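Local coordinates for organic hydroperoxide resistance protein (Legionella pneumophila, PDB 6MJN) that probably detoxifies organic hydroperoxides by reducing them with a reactive cysteine thiol, as in other members of the OsmC/Ohr family, at residues S67-V72 / E81-T86; Q76-E81 / T110-N115. One frame throughout, in Å; residues are numbered along the deposited sequence.

Overall arrangement
Both contacts belong to the same end of the OsmC-like fold, their centres about 10 Å apart, and they share E81. Contact 1 is mainly buried: it lays helix 53-76 against strand 82-93, the edge strand of the chain's own sheet, which the second subunit extends, through aliphatic side chains and a methionine, with an arginine salt bridge at its margin. Contact 2 is a surface contact, about 22 Å from the chain centre, where the loop leaving that helix meets the turn between strand 99-110 and helix 114-125; here a backbone hydrogen bond, a glycine and a small leucine-isoleucine cluster do the work. The two meet where I69 CG2 packs on L80 CD1 and where D82 pairs with T110.

Contact 1 of 2, residues S67-V72 / E81-T86; sequences SAIRHV and EDVSMT
R70 extends from the helix past V83 to D82. From CB the chain leaves with CG anti to the carbonyl carbon (chi1 -65°) and runs extended to NE, which carries it past the valine: CG lies 3.9 Å from V83 CG1 and NE 3.6 Å from the same methyl. At CZ the guanidinium turns a face to V83 CG1, which sits 3.3 Å above its plane and off the centre of the group. NH2 then meets D82 OD1 at 3.4 Å in a weak, long salt bridge, at the guanidinium edge with the two planes 45° apart. NH2 also forms a salt bridge with OE2 of E66, one turn earlier in the helix, its stronger polar partner. OD1 of D82 also takes a weak bond from V83 N, which ties the carboxylate to its own strand. This is helix-on-sheet packing in the OsmC-like fold, part of helix 53-76 on strand 82-93: the axes of helix segment 67-72 and strand segment 82-86 approach to 9.2 Å and run roughly antiparallel. At the start of that strand E81 and D82 both face T110 in a classic beta bulge, and farther along S84 to T86 pair with a strand of the second subunit. The rest of the contact is apolar. Branched I69 and V83 offer methyls suited to a buried helix-strand interface, I69 CD1 lying 3.9 Å from V83 CG2. The same CD1 meets M85 SD at 3.8 Å, where the methionine chain, bent at chi2 (62°), brings its sulfur to that end of the isoleucine.

Contact 2 of 2, residues Q76-E81 / T110-N115; sequences QKISLE and TGLNQN
This surface contact joins two connections at one end of the fold: the segment 76-81, which leaves helix 53-76 and leads to strand 82-93, and the turn that carries strand 99-110 into helix 114-125. L112 is its apolar centre. Its chi1 (-58°, CG anti to the carbonyl carbon) and an extended chi2 together carry the two methyls to the loop: CD2 meets I78 CG2 at 3.6 Å, the side chains crossing at about a right angle, while CD1 presses on L80 CD2 at 3.5 Å, tighter than usual for two carbons. Leucine and isoleucine suit this place because their branches also pack against neighbouring helices, I78 and L80 on A73 and L112 and L80 on L120. The loop begins where helix 53-76 ends in a Schellman motif at K77, then bends in an inverse gamma turn centred on S79, with L80 N bonded to I78 O. The opposite segment prepares a helix, N113 standing at the N-cap with OD1 accepting from E116 N. Between the two, the backbone of E81 is joined to that of T110: E81 N donates to T110 O at 2.9 Å and 157°, the donor tilted 33° from the carbonyl plane. Glycine suits position 111 because the backbone there has a positive phi with psi near zero, and its bare CA lets S79 and E81 come close. E81, its chain extended beyond CG, lies along the glycine, with OE2 3.8 Å from G111 CA and OE1 3.6 Å from T110 CG2.

Contact 1 of 2, residues S67-V72 / E81-T86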
loop_
_atom_site.group_PDB
_atom_site.type_symbol
_atom_site.label_atom_id
_atom_site.label_comp_id
_atom_site.label_asym_id
_atom_site.label_seq_id
_atom_site.Cartn_x
_atom_site.Cartn_y
_atom_site.Cartn_z
ATOM N N SER B 67 8.981 -10.624 3.712
ATOM C CA SER B 67 8.713 -11.191 5.026
ATOM C C SER B 67 7.964 -12.513 4.926
ATOM O O SER B 67 8.221 -13.438 5.704
ATOM C CB SER B 67 7.920 -10.189 5.868
ATOM O OG SER B 67 7.643 -10.717 7.145
ATOM N N ALA B 68 7.022 -12.624 3.988
ATOM C CA ALA B 68 6.259 -13.864 3.859
ATOM C C ALA B 68 7.128 -15.013 3.350
ATOM O O ALA B 68 6.940 -16.167 3.760
ATOM C CB ALA B 68 5.063 -13.656 2.934
ATOM N N ILE B 69 8.059 -14.718 2.438
ATOM C CA ILE B 69 9.058 -15.709 2.034
ATOM C C ILE B 69 9.856 -16.183 3.244
ATOM O O ILE B 69 10.037 -17.388 3.462
ATOM C CB ILE B 69 9.990 -15.133 0.953
ATOM C CG1 ILE B 69 9.219 -14.864 -0.343
ATOM C CG2 ILE B 69 11.172 -16.090 0.722
ATOM C CD1 ILE B 69 10.094 -14.222 -1.472
ATOM N N ARG B 70 10.379 -15.239 4.031
ATOM C CA ARG B 70 11.164 -15.631 5.197
ATOM C C ARG B 70 10.321 -16.439 6.178
ATOM O O ARG B 70 10.814 -17.396 6.785
ATOM C CB ARG B 70 11.767 -14.397 5.874
ATOM C CG ARG B 70 12.787 -13.676 5.011
ATOM C CD ARG B 70 13.514 -12.569 5.754
ATOM N NE ARG B 70 14.374 -11.787 4.866
ATOM C CZ ARG B 70 15.669 -12.030 4.663
ATOM N NH1 ARG B 70 16.273 -13.038 5.284
ATOM N NH2 ARG B 70 16.364 -11.258 3.832
ATOM N N HIS B 71 9.036 -16.095 6.316
ATOM C CA HIS B 71 8.184 -16.800 7.275
ATOM C C HIS B 71 7.921 -18.238 6.833
ATOM O O HIS B 71 8.047 -19.178 7.627
ATOM C CB HIS B 71 6.867 -16.035 7.459
ATOM C CG HIS B 71 5.836 -16.790 8.242
ATOM N ND1 HIS B 71 5.849 -16.857 9.618
ATOM C CD2 HIS B 71 4.764 -17.517 7.842
ATOM C CE1 HIS B 71 4.830 -17.591 10.033
ATOM N NE2 HIS B 71 4.161 -18.009 8.975
ATOM N N VAL B 72 7.543 -18.428 5.567
ATOM C CA VAL B 72 7.302 -19.778 5.069
ATOM C C VAL B 72 8.563 -20.629 5.186
ATOM O O VAL B 72 8.506 -21.799 5.577
ATOM C CB VAL B 72 6.789 -19.724 3.616
ATOM C CG1 VAL B 72 6.785 -21.122 2.995
ATOM C CG2 VAL B 72 5.404 -19.125 3.578
ATOM N N GLU B 81 19.307 -18.832 2.505
ATOM C CA GLU B 81 20.436 -18.022 2.937
ATOM C C GLU B 81 20.081 -16.540 2.909
ATOM O O GLU B 81 20.246 -15.846 3.915
ATOM C CB GLU B 81 21.667 -18.307 2.069
ATOM C CG GLU B 81 22.113 -19.759 2.079
ATOM C CD GLU B 81 23.315 -20.002 1.182
ATOM O OE1 GLU B 81 23.969 -19.015 0.783
ATOM O OE2 GLU B 81 23.603 -21.178 0.872
ATOM N N ASP B 82 19.578 -16.051 1.778
ATOM C CA ASP B 82 19.199 -14.650 1.648
ATOM C C ASP B 82 18.026 -14.528 0.679
ATOM O O ASP B 82 17.729 -15.443 -0.094
ATOM C CB ASP B 82 20.386 -13.798 1.174
ATOM C CG ASP B 82 20.197 -12.317 1.454
ATOM O OD1 ASP B 82 19.239 -11.953 2.174
ATOM O OD2 ASP B 82 21.011 -11.513 0.949
ATOM N N VAL B 83 17.346 -13.387 0.743
ATOM C CA VAL B 83 16.294 -13.067 -0.214
ATOM C C VAL B 83 16.218 -11.554 -0.345
ATOM O O VAL B 83 16.348 -10.823 0.643
ATOM C CB VAL B 83 14.931 -13.665 0.211
ATOM C CG1 VAL B 83 14.533 -13.169 1.587
ATOM C CG2 VAL B 83 13.839 -13.296 -0.792
ATOM N N SER B 84 16.030 -11.083 -1.572
ATOM C CA SER B 84 15.603 -9.713 -1.794
ATOM C C SER B 84 14.372 -9.742 -2.683
ATOM O O SER B 84 14.122 -10.710 -3.411
ATOM C CB SER B 84 16.709 -8.864 -2.424
ATOM O OG SER B 84 17.031 -9.338 -3.706
ATOM N N MET B 85 13.617 -8.649 -2.644
ATOM C CA MET B 85 12.316 -8.589 -3.276
ATOM C C MET B 85 12.194 -7.296 -4.073
ATOM O O MET B 85 12.446 -6.211 -3.540
ATOM C CB MET B 85 11.226 -8.650 -2.207
ATOM C CG MET B 85 9.918 -9.150 -2.697
ATOM S SD MET B 85 10.040 -10.846 -3.302
ATOM C CE MET B 85 8.846 -10.586 -4.620
ATOM N N THR B 86 11.812 -7.432 -5.335
ATOM C CA THR B 86 11.512 -6.332 -6.237
ATOM C C THR B 86 10.010 -6.339 -6.512
ATOM O O THR B 86 9.434 -7.394 -6.798
ATOM C CB THR B 86 12.277 -6.498 -7.556
ATOM O OG1 THR B 86 13.690 -6.493 -7.300
ATOM C CG2 THR B 86 11.954 -5.375 -8.507
#

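Contact 2 of 2, residues Q76-E81 / T110-N115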
loop_
_atom_site.group_PDB
_atom_site.type_symbol
_atom_site.label_atom_id
_atom_site.label_comp_id
_atom_site.label_asym_id
_atom_site.label_seq_id
_atom_site.Cartn_x
_atom_site.Cartn_y
_atom_site.Cartn_z
ATOM N N GLN B 76 8.741 -24.069 7.248
ATOM C CA GLN B 76 9.027 -25.291 6.507
ATOM C C GLN B 76 10.429 -25.824 6.760
ATOM O O GLN B 76 10.777 -26.881 6.217
ATOM C CB GLN B 76 8.828 -25.056 5.004
ATOM N N LYS B 77 11.236 -25.130 7.564
ATOM C CA LYS B 77 12.624 -25.516 7.808
ATOM C C LYS B 77 13.386 -25.610 6.487
ATOM O O LYS B 77 14.115 -26.570 6.220
ATOM C CB LYS B 77 12.703 -26.826 8.598
ATOM N N ILE B 78 13.190 -24.594 5.647
ATOM C CA ILE B 78 13.822 -24.490 4.335
ATOM C C ILE B 78 15.097 -23.672 4.481
ATOM O O ILE B 78 15.114 -22.646 5.175
ATOM C CB ILE B 78 12.859 -23.854 3.309
ATOM C CG1 ILE B 78 11.794 -24.863 2.872
ATOM C CG2 ILE B 78 13.607 -23.312 2.105
ATOM C CD1 ILE B 78 10.726 -24.269 1.972
ATOM N N SER B 79 16.163 -24.120 3.814
ATOM C CA SER B 79 17.506 -23.556 3.986
ATOM C C SER B 79 17.691 -22.314 3.107
ATOM O O SER B 79 18.417 -22.309 2.109
ATOM C CB SER B 79 18.561 -24.615 3.684
ATOM O OG SER B 79 18.419 -25.127 2.369
ATOM N N LEU B 80 17.024 -21.235 3.522
ATOM C CA LEU B 80 17.188 -19.929 2.894
ATOM C C LEU B 80 18.433 -19.241 3.415
ATOM O O LEU B 80 18.589 -19.054 4.624
ATOM C CB LEU B 80 15.989 -19.025 3.179
ATOM C CG LEU B 80 14.822 -19.065 2.222
ATOM C CD1 LEU B 80 14.185 -17.689 2.152
ATOM C CD2 LEU B 80 15.319 -19.506 0.886
ATOM N N GLU B 81 19.307 -18.832 2.505
ATOM C CA GLU B 81 20.436 -18.022 2.937
ATOM C C GLU B 81 20.081 -16.540 2.909
ATOM O O GLU B 81 20.246 -15.846 3.915
ATOM C CB GLU B 81 21.667 -18.307 2.069
ATOM C CG GLU B 81 22.113 -19.759 2.079
ATOM C CD GLU B 81 23.315 -20.002 1.182
ATOM O OE1 GLU B 81 23.969 -19.015 0.783
ATOM O OE2 GLU B 81 23.603 -21.178 0.872
ATOM N N THR B 110 18.695 -16.884 -2.391
ATOM C CA THR B 110 19.955 -17.613 -2.319
ATOM C C THR B 110 19.768 -18.860 -1.463
ATOM O O THR B 110 19.134 -18.805 -0.407
ATOM C CB THR B 110 21.074 -16.745 -1.709
ATOM O OG1 THR B 110 21.014 -15.420 -2.256
ATOM C CG2 THR B 110 22.450 -17.343 -1.984
ATOM N N GLY B 111 20.341 -19.982 -1.909
ATOM C CA GLY B 111 20.404 -21.189 -1.103
ATOM C C GLY B 111 19.496 -22.317 -1.550
ATOM O O GLY B 111 19.559 -23.404 -0.965
ATOM N N LEU B 112 18.665 -22.095 -2.561
ATOM C CA LEU B 112 17.738 -23.092 -3.071
ATOM C C LEU B 112 17.973 -23.285 -4.558
ATOM O O LEU B 112 18.493 -22.393 -5.240
ATOM C CB LEU B 112 16.284 -22.663 -2.850
ATOM C CG LEU B 112 15.866 -22.392 -1.409
ATOM C CD1 LEU B 112 14.407 -21.955 -1.397
ATOM C CD2 LEU B 112 16.074 -23.613 -0.561
ATOM N N ASN B 113 17.583 -24.459 -5.066
ATOM C CA ASN B 113 17.583 -24.604 -6.515
ATOM C C ASN B 113 16.337 -23.897 -7.075
ATOM O O ASN B 113 15.455 -23.437 -6.329
ATOM C CB ASN B 113 17.736 -26.089 -6.928
ATOM C CG ASN B 113 16.539 -26.973 -6.546
ATOM O OD1 ASN B 113 15.384 -26.648 -6.822
ATOM N ND2 ASN B 113 16.834 -28.129 -5.941
ATOM N N GLN B 114 16.310 -23.717 -8.399
ATOM C CA GLN B 114 15.261 -22.897 -9.011
ATOM C C GLN B 114 13.864 -23.434 -8.688
ATOM O O GLN B 114 12.953 -22.665 -8.350
ATOM C CB GLN B 114 15.468 -22.832 -10.527
ATOM C CG GLN B 114 14.401 -22.027 -11.274
ATOM C CD GLN B 114 14.513 -20.540 -11.026
ATOM O OE1 GLN B 114 15.591 -20.035 -10.727
ATOM N NE2 GLN B 114 13.388 -19.826 -11.144
ATOM N N ASN B 115 13.677 -24.750 -8.765
ATOM C CA ASN B 115 12.347 -25.312 -8.511
ATOM C C ASN B 115 11.924 -25.119 -7.054
ATOM O O ASN B 115 10.792 -24.699 -6.778
ATOM C CB ASN B 115 12.313 -26.790 -8.907
ATOM C CG ASN B 115 12.261 -26.989 -10.415
ATOM O OD1 ASN B 115 11.928 -26.070 -11.165
ATOM N ND2 ASN B 115 12.585 -28.195 -10.864
#